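Xylan esterase 1 (Thermoanaerobacterium sp. 'JW/SL YS485', PDB 3FCY) probably hydrolyses acetyl esters of xylan and of cephalosporin C, as a carbohydrate esterase of family CE7 with an alpha/beta-hydrolase fold. Local coordinates at residues A[89-94]-A[176-181]; A[299-304]-A[325-330]. All coordinates share one frame; numbering follows the deposited sequence.

Overall arrangement
Both contacts belong to one alpha/beta-hydrolase subunit, on opposite sides of its centre: their own centres lie 28 Å apart, and their nearest atoms stay about 11 Å from each other. They follow one another along the chain, contact 1 being complete before contact 2 begins. Contact 2 holds the predicted charge-relay histidine H327, whose side chain is about 3 Å from those of S208 and D298. Contact 1 lies away from the annotated sites and joins a beta-hairpin turn to helix 176-192. That helix in turn packs on helix 209-220, which begins just after S208, the serine that H327 reaches in contact 2.

Contact 1. Residues A[89-94]-A[176-181]; sequences GVRGAR and LFRHIF
V90 and H179 bring the two backbones closest, with 6.4 Å between V90 CA and H179 CA, where the turn 89-94 meets the first residues of helix 176-192. The turn is closed by G89 N to A93 O (2.7 Å), and R91 and G92 both have positive phi. With V90 CG1 anti to the carbonyl carbon (chi1 -66°), CG2 falls between the backbone N and the carbonyl carbon; this methyl lies 3.7 Å from H179 CB and also touches ND1. H179 ND1 is buried and has no polar partner in the model. R91 lies across the imidazole: its CG stands over one ring face in a CH-pi contact, 4.2 Å from the centroid of the H179 ring. Beyond it the chain bends at chi2 (-48°) and turns one face of the guanidinium to H179 CE1, 3.5 Å from R91 NH1; the two planes are 60° apart, so the groups do not stack. R91 NH2 and R178 NH1 approach to 3.4 Å, both donors. They are gathered round one carboxylate: E60 takes R91 NE on OE2 and R178 NH1 on OE1. N174 OD1 also binds R91 NH1. E60 lies on helix 50-62, which V90 and R178 both touch; the turn between strands 80-88 and 94-102 thus rests on helices 50-62 and 176-192, and the latter packs through I180 and F181 on helix 209-220.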
ATOM      1  N   GLY A  89      26.525   2.059 -34.110  1.00 24.63           N
ATOM      2  CA  GLY A  89      26.380   0.637 -33.852  1.00 23.85           C
ATOM      3  C   GLY A  89      25.605  -0.010 -34.984  1.00 24.96           C
ATOM      4  O   GLY A  89      25.412   0.608 -36.030  1.00 21.67           O
ATOM      5  N   VAL A  90      25.154  -1.244 -34.789  1.00 25.02           N
ATOM      6  CA  VAL A  90      24.404  -1.928 -35.832  1.00 26.29           C
ATOM      7  C   VAL A  90      23.116  -1.169 -36.137  1.00 27.51           C
ATOM      8  O   VAL A  90      22.578  -0.469 -35.280  1.00 27.10           O
ATOM      9  CB  VAL A  90      24.061  -3.390 -35.430  1.00 26.80           C
ATOM     10  CG1 VAL A  90      25.345  -4.212 -35.314  1.00 26.61           C
ATOM     11  CG2 VAL A  90      23.287  -3.416 -34.112  1.00 25.12           C
ATOM     12  N   ARG A  91      22.650  -1.303 -37.374  1.00 27.32           N
ATOM     13  CA  ARG A  91      21.430  -0.660 -37.850  1.00 28.25           C
ATOM     14  C   ARG A  91      21.543   0.864 -37.912  1.00 28.76           C
ATOM     15  O   ARG A  91      20.533   1.569 -37.948  1.00 28.66           O
ATOM     16  CB  ARG A  91      20.227  -1.077 -36.984  1.00 26.76           C
ATOM     17  CG  ARG A  91      20.058  -2.595 -36.833  1.00 27.31           C
ATOM     18  CD  ARG A  91      20.139  -3.311 -38.180  1.00 27.70           C
ATOM     19  NE  ARG A  91      20.312  -4.760 -38.049  1.00 27.81           N
ATOM     20  CZ  ARG A  91      19.348  -5.617 -37.714  1.00 29.85           C
ATOM     21  NH1 ARG A  91      18.117  -5.182 -37.468  1.00 28.76           N
ATOM     22  NH2 ARG A  91      19.613  -6.916 -37.631  1.00 28.96           N
ATOM     23  N   GLY A  92      22.779   1.360 -37.920  1.00 27.60           N
ATOM     24  CA  GLY A  92      23.020   2.790 -38.014  1.00 26.66           C
ATOM     25  C   GLY A  92      22.746   3.643 -36.789  1.00 27.44           C
ATOM     26  O   GLY A  92      22.748   4.870 -36.881  1.00 28.08           O
ATOM     27  N   ALA A  93      22.519   3.016 -35.640  1.00 28.24           N
ATOM     28  CA  ALA A  93      22.239   3.766 -34.416  1.00 27.42           C
ATOM     29  C   ALA A  93      23.476   4.473 -33.860  1.00 27.64           C
ATOM     30  O   ALA A  93      24.538   3.873 -33.723  1.00 27.69           O
ATOM     31  CB  ALA A  93      21.651   2.838 -33.359  1.00 27.71           C
ATOM     32  N   ARG A  94      23.327   5.753 -33.540  1.00 25.79           N
ATOM     33  CA  ARG A  94      24.423   6.534 -32.982  1.00 27.70           C
ATOM     34  C   ARG A  94      24.404   6.301 -31.467  1.00 26.85           C
ATOM     35  O   ARG A  94      23.463   6.702 -30.785  1.00 27.42           O
ATOM     36  CB  ARG A  94      24.210   8.018 -33.303  1.00 27.36           C
ATOM     37  CG  ARG A  94      25.454   8.877 -33.199  1.00 30.55           C
ATOM     38  CD  ARG A  94      26.528   8.449 -34.204  1.00 29.02           C
ATOM     39  NE  ARG A  94      27.659   9.371 -34.187  1.00 26.90           N
ATOM     40  CZ  ARG A  94      28.887   9.059 -34.587  1.00 28.08           C
ATOM     41  NH1 ARG A  94      29.156   7.840 -35.038  1.00 24.73           N
ATOM     42  NH2 ARG A  94      29.852   9.968 -34.527  1.00 28.41           N
ATOM     43  N   LEU A 176      15.742  -5.836 -30.019  1.00 22.14           N
ATOM     44  CA  LEU A 176      16.520  -4.700 -29.542  1.00 21.51           C
ATOM     45  C   LEU A 176      17.672  -5.005 -28.585  1.00 20.20           C
ATOM     46  O   LEU A 176      18.739  -4.414 -28.715  1.00 20.47           O
ATOM     47  CB  LEU A 176      15.600  -3.646 -28.914  1.00 19.06           C
ATOM     48  CG  LEU A 176      16.298  -2.369 -28.439  1.00 21.28           C
ATOM     49  CD1 LEU A 176      17.061  -1.731 -29.595  1.00 21.84           C
ATOM     50  CD2 LEU A 176      15.271  -1.391 -27.870  1.00 19.62           C
ATOM     51  N   PHE A 177      17.485  -5.901 -27.621  1.00 20.75           N
ATOM     52  CA  PHE A 177      18.595  -6.185 -26.707  1.00 23.24           C
ATOM     53  C   PHE A 177      19.722  -6.927 -27.412  1.00 25.19           C
ATOM     54  O   PHE A 177      20.829  -7.045 -26.888  1.00 25.20           O
ATOM     55  CB  PHE A 177      18.131  -6.961 -25.470  1.00 20.35           C
ATOM     56  CG  PHE A 177      17.849  -6.078 -24.283  1.00 23.01           C
ATOM     57  CD1 PHE A 177      18.868  -5.312 -23.712  1.00 22.46           C
ATOM     58  CD2 PHE A 177      16.566  -5.986 -23.751  1.00 20.30           C
ATOM     59  CE1 PHE A 177      18.610  -4.463 -22.630  1.00 22.11           C
ATOM     60  CE2 PHE A 177      16.299  -5.143 -22.672  1.00 19.06           C
ATOM     61  CZ  PHE A 177      17.321  -4.378 -22.110  1.00 20.36           C
ATOM     62  N   ARG A 178      19.435  -7.420 -28.610  1.00 25.99           N
ATOM     63  CA  ARG A 178      20.442  -8.106 -29.402  1.00 26.84           C
ATOM     64  C   ARG A 178      21.403  -7.009 -29.873  1.00 26.28           C
ATOM     65  O   ARG A 178      22.629  -7.156 -29.796  1.00 24.57           O
ATOM     66  CB  ARG A 178      19.766  -8.811 -30.582  1.00 28.85           C
ATOM     67  CG  ARG A 178      20.683  -9.584 -31.520  1.00 32.45           C
ATOM     68  CD  ARG A 178      21.051  -8.741 -32.716  1.00 35.67           C
ATOM     69  NE  ARG A 178      21.391  -9.550 -33.885  1.00 34.36           N
ATOM     70  CZ  ARG A 178      21.780  -9.035 -35.046  1.00 35.80           C
ATOM     71  NH1 ARG A 178      21.877  -7.718 -35.186  1.00 34.57           N
ATOM     72  NH2 ARG A 178      22.080  -9.830 -36.063  1.00 35.75           N
ATOM     73  N   HIS A 179      20.839  -5.890 -30.324  1.00 22.99           N
ATOM     74  CA  HIS A 179      21.646  -4.768 -30.792  1.00 23.57           C
ATOM     75  C   HIS A 179      22.376  -4.124 -29.613  1.00 23.63           C
ATOM     76  O   HIS A 179      23.554  -3.780 -29.714  1.00 23.58           O
ATOM     77  CB  HIS A 179      20.770  -3.715 -31.478  1.00 24.67           C
ATOM     78  CG  HIS A 179      19.833  -4.281 -32.499  1.00 27.68           C
ATOM     79  ND1 HIS A 179      20.174  -5.335 -33.319  1.00 25.87           N
ATOM     80  CD2 HIS A 179      18.572  -3.925 -32.846  1.00 26.92           C
ATOM     81  CE1 HIS A 179      19.164  -5.606 -34.127  1.00 29.32           C
ATOM     82  NE2 HIS A 179      18.179  -4.765 -33.860  1.00 28.81           N
ATOM     83  N   ILE A 180      21.665  -3.959 -28.502  1.00 22.54           N
ATOM     84  CA  ILE A 180      22.246  -3.370 -27.302  1.00 22.73           C
ATOM     85  C   ILE A 180      23.440  -4.202 -26.837  1.00 21.37           C
ATOM     86  O   ILE A 180      24.490  -3.653 -26.509  1.00 23.67           O
ATOM     87  CB  ILE A 180      21.203  -3.269 -26.164  1.00 21.93           C
ATOM     88  CG1 ILE A 180      20.084  -2.303 -26.577  1.00 23.57           C
ATOM     89  CG2 ILE A 180      21.877  -2.775 -24.879  1.00 21.05           C
ATOM     90  CD1 ILE A 180      18.914  -2.241 -25.606  1.00 22.26           C
ATOM     91  N   PHE A 181      23.284  -5.524 -26.807  1.00 21.75           N
ATOM     92  CA  PHE A 181      24.386  -6.391 -26.403  1.00 21.31           C
ATOM     93  C   PHE A 181      25.553  -6.143 -27.358  1.00 23.92           C
ATOM     94  O   PHE A 181      26.700  -6.002 -26.927  1.00 24.20           O
ATOM     95  CB  PHE A 181      23.976  -7.867 -26.467  1.00 19.89           C
ATOM     96  CG  PHE A 181      23.093  -8.323 -25.327  1.00 19.95           C
ATOM     97  CD1 PHE A 181      22.541  -7.414 -24.428  1.00 20.61           C
ATOM     98  CD2 PHE A 181      22.788  -9.675 -25.178  1.00 18.06           C
ATOM     99  CE1 PHE A 181      21.698  -7.844 -23.400  1.00 20.13           C
ATOM    100  CE2 PHE A 181      21.946 -10.116 -24.156  1.00 19.24           C
ATOM    101  CZ  PHE A 181      21.399  -9.198 -23.265  1.00 21.82           C
TER

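Contact 2. Residues A[299-304]-A[325-330]; sequences QVCPPS and YGHEPM
V300 covers one face of the H327 imidazole, the two side chains crossing at about a right angle. Its CG1 stands 3.6 Å from the centroid of the H327 ring and only 3° off the ring normal, a CH-pi contact over the middle of one face. V300 CB comes to 3.5 Å from H327 CG, and CG2 reaches back to H327 CB, so the isopropyl group spans the ring and its stem. C301 SG approaches obliquely, 3.2 Å from H327 CE1, a close sulfur-aromatic contact. With CG anti to the backbone N (chi1 -157°), H327 extends its ring across to the 299-304 loop. Its two nitrogens bind outside the segments: ND1 pairs with D298 OD2 and NE2 with S208 OG, the geometry of a Ser-His-Asp catalytic triad, in which S208 is the predicted nucleophile. Y231 meets the same ring edge-to-face. As in other alpha/beta hydrolases, the acid and the histidine sit on loops after successive strands, here 289-295 and 317-322, and the serine follows strand 202-207. D298 is itself positioned from this contact: its OD1 accepts a hydrogen bond from C301 N and a weak one from V300 N. On the histidine side, H327 is the centre of an inverse gamma turn. E328 OE2 offers its anti lone pair to G326 N at 2.9 Å and an almost straight 179°, bracing the loop directly around H327. Farther out, E328 OE1 forms a salt bridge with R258 of the second subunit, and the Y325 ring makes a cation-pi contact with that same arginine.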
ATOM      1  N   GLN A 299      13.410  -9.378  -5.055  1.00 28.83           N
ATOM      2  CA  GLN A 299      12.296  -9.945  -5.807  1.00 31.17           C
ATOM      3  C   GLN A 299      12.239  -9.384  -7.229  1.00 29.50           C
ATOM      4  O   GLN A 299      11.482  -9.872  -8.067  1.00 30.75           O
ATOM      5  CB  GLN A 299      10.973  -9.694  -5.073  1.00 33.93           C
ATOM      6  CG  GLN A 299      10.769 -10.631  -3.886  1.00 38.53           C
ATOM      7  CD  GLN A 299       9.529 -10.309  -3.077  1.00 42.30           C
ATOM      8  OE1 GLN A 299       8.433 -10.173  -3.622  1.00 45.06           O
ATOM      9  NE2 GLN A 299       9.695 -10.196  -1.765  1.00 44.32           N
ATOM     10  N   VAL A 300      13.043  -8.357  -7.492  1.00 29.18           N
ATOM     11  CA  VAL A 300      13.112  -7.746  -8.816  1.00 27.97           C
ATOM     12  C   VAL A 300      13.922  -8.696  -9.704  1.00 29.00           C
ATOM     13  O   VAL A 300      13.517  -9.030 -10.819  1.00 27.19           O
ATOM     14  CB  VAL A 300      13.808  -6.371  -8.747  1.00 28.72           C
ATOM     15  CG1 VAL A 300      13.891  -5.747 -10.132  1.00 27.14           C
ATOM     16  CG2 VAL A 300      13.041  -5.459  -7.801  1.00 29.72           C
ATOM     17  N   CYS A 301      15.077  -9.118  -9.198  1.00 27.42           N
ATOM     18  CA  CYS A 301      15.934 -10.066  -9.898  1.00 27.59           C
ATOM     19  C   CYS A 301      16.094 -11.248  -8.947  1.00 28.15           C
ATOM     20  O   CYS A 301      17.053 -11.318  -8.170  1.00 25.81           O
ATOM     21  CB  CYS A 301      17.303  -9.456 -10.216  1.00 28.98           C
ATOM     22  SG  CYS A 301      17.299  -8.199 -11.534  1.00 32.19           S
ATOM     23  N   PRO A 302      15.141 -12.188  -8.992  1.00 28.52           N
ATOM     24  CA  PRO A 302      15.131 -13.387  -8.147  1.00 28.14           C
ATOM     25  C   PRO A 302      16.518 -14.001  -7.997  1.00 27.98           C
ATOM     26  O   PRO A 302      17.228 -14.196  -8.981  1.00 27.06           O
ATOM     27  CB  PRO A 302      14.166 -14.311  -8.881  1.00 28.07           C
ATOM     28  CG  PRO A 302      13.176 -13.349  -9.457  1.00 28.48           C
ATOM     29  CD  PRO A 302      14.068 -12.251 -10.002  1.00 29.58           C
ATOM     30  N   PRO A 303      16.916 -14.318  -6.754  1.00 27.68           N
ATOM     31  CA  PRO A 303      18.228 -14.913  -6.478  1.00 27.80           C
ATOM     32  C   PRO A 303      18.535 -16.089  -7.399  1.00 27.69           C
ATOM     33  O   PRO A 303      19.661 -16.237  -7.871  1.00 28.36           O
ATOM     34  CB  PRO A 303      18.111 -15.339  -5.020  1.00 27.33           C
ATOM     35  CG  PRO A 303      17.199 -14.294  -4.446  1.00 29.39           C
ATOM     36  CD  PRO A 303      16.132 -14.169  -5.515  1.00 27.14           C
ATOM     37  N   SER A 304      17.527 -16.916  -7.664  1.00 27.33           N
ATOM     38  CA  SER A 304      17.710 -18.079  -8.528  1.00 26.37           C
ATOM     39  C   SER A 304      18.134 -17.707  -9.950  1.00 25.82           C
ATOM     40  O   SER A 304      18.931 -18.414 -10.568  1.00 25.48           O
ATOM     41  CB  SER A 304      16.429 -18.929  -8.560  1.00 26.11           C
ATOM     42  OG  SER A 304      15.307 -18.180  -8.998  1.00 27.50           O
ATOM     43  N   TYR A 325      19.574  -8.074   1.888  1.00 25.08           N
ATOM     44  CA  TYR A 325      19.459  -7.043   0.867  1.00 25.55           C
ATOM     45  C   TYR A 325      18.579  -7.463  -0.297  1.00 24.49           C
ATOM     46  O   TYR A 325      18.469  -8.650  -0.611  1.00 21.54           O
ATOM     47  CB  TYR A 325      20.842  -6.643   0.337  1.00 25.72           C
ATOM     48  CG  TYR A 325      21.629  -5.756   1.277  1.00 25.93           C
ATOM     49  CD1 TYR A 325      22.254  -6.282   2.409  1.00 26.25           C
ATOM     50  CD2 TYR A 325      21.734  -4.385   1.039  1.00 25.33           C
ATOM     51  CE1 TYR A 325      22.969  -5.457   3.283  1.00 25.90           C
ATOM     52  CE2 TYR A 325      22.442  -3.556   1.903  1.00 26.06           C
ATOM     53  CZ  TYR A 325      23.056  -4.096   3.020  1.00 25.30           C
ATOM     54  OH  TYR A 325      23.763  -3.273   3.862  1.00 26.67           O
ATOM     55  N   GLY A 326      17.947  -6.469  -0.917  1.00 25.01           N
ATOM     56  CA  GLY A 326      17.097  -6.711  -2.069  1.00 25.56           C
ATOM     57  C   GLY A 326      17.783  -6.169  -3.315  1.00 26.24           C
ATOM     58  O   GLY A 326      19.004  -6.284  -3.451  1.00 23.05           O
ATOM     59  N   HIS A 327      17.005  -5.571  -4.215  1.00 26.03           N
ATOM     60  CA  HIS A 327      17.532  -5.010  -5.458  1.00 25.72           C
ATOM     61  C   HIS A 327      18.109  -3.640  -5.119  1.00 26.20           C
ATOM     62  O   HIS A 327      17.485  -2.612  -5.375  1.00 26.50           O
ATOM     63  CB  HIS A 327      16.401  -4.860  -6.468  1.00 25.13           C
ATOM     64  CG  HIS A 327      16.864  -4.823  -7.888  1.00 26.81           C
ATOM     65  ND1 HIS A 327      17.403  -5.921  -8.521  1.00 26.43           N
ATOM     66  CD2 HIS A 327      16.854  -3.826  -8.804  1.00 26.20           C
ATOM     67  CE1 HIS A 327      17.703  -5.603  -9.768  1.00 28.68           C
ATOM     68  NE2 HIS A 327      17.380  -4.338  -9.965  1.00 27.42           N
ATOM     69  N   GLU A 328      19.317  -3.626  -4.570  1.00 25.24           N
ATOM     70  CA  GLU A 328      19.918  -2.378  -4.129  1.00 25.38           C
ATOM     71  C   GLU A 328      21.415  -2.550  -3.895  1.00 25.00           C
ATOM     72  O   GLU A 328      21.905  -3.669  -3.784  1.00 25.55           O
ATOM     73  CB  GLU A 328      19.281  -1.995  -2.797  1.00 26.97           C
ATOM     74  CG  GLU A 328      19.588  -3.053  -1.728  1.00 24.48           C
ATOM     75  CD  GLU A 328      18.874  -2.833  -0.411  1.00 25.57           C
ATOM     76  OE1 GLU A 328      18.958  -1.717   0.143  1.00 27.90           O
ATOM     77  OE2 GLU A 328      18.241  -3.791   0.077  1.00 24.58           O
ATOM     78  N   PRO A 329      22.154  -1.434  -3.800  1.00 24.50           N
ATOM     79  CA  PRO A 329      23.597  -1.505  -3.562  1.00 25.36           C
ATOM     80  C   PRO A 329      23.820  -2.192  -2.212  1.00 25.05           C
ATOM     81  O   PRO A 329      23.119  -1.905  -1.242  1.00 24.66           O
ATOM     82  CB  PRO A 329      24.012  -0.035  -3.529  1.00 25.37           C
ATOM     83  CG  PRO A 329      23.030   0.614  -4.448  1.00 27.11           C
ATOM     84  CD  PRO A 329      21.731  -0.046  -4.056  1.00 24.97           C
ATOM     85  N   MET A 330      24.786  -3.098  -2.146  1.00 25.84           N
ATOM     86  CA  MET A 330      25.062  -3.809  -0.903  1.00 27.21           C
ATOM     87  C   MET A 330      26.303  -3.257  -0.208  1.00 28.67           C
ATOM     88  O   MET A 330      27.391  -3.232  -0.785  1.00 26.71           O
ATOM     89  CB  MET A 330      25.201  -5.303  -1.194  1.00 28.41           C
ATOM     90  CG  MET A 330      23.857  -5.956  -1.544  1.00 29.02           C
ATOM     91  SD  MET A 330      23.934  -7.139  -2.902  1.00 31.99           S
ATOM     92  CE  MET A 330      22.316  -6.885  -3.678  1.00 29.16           C
TER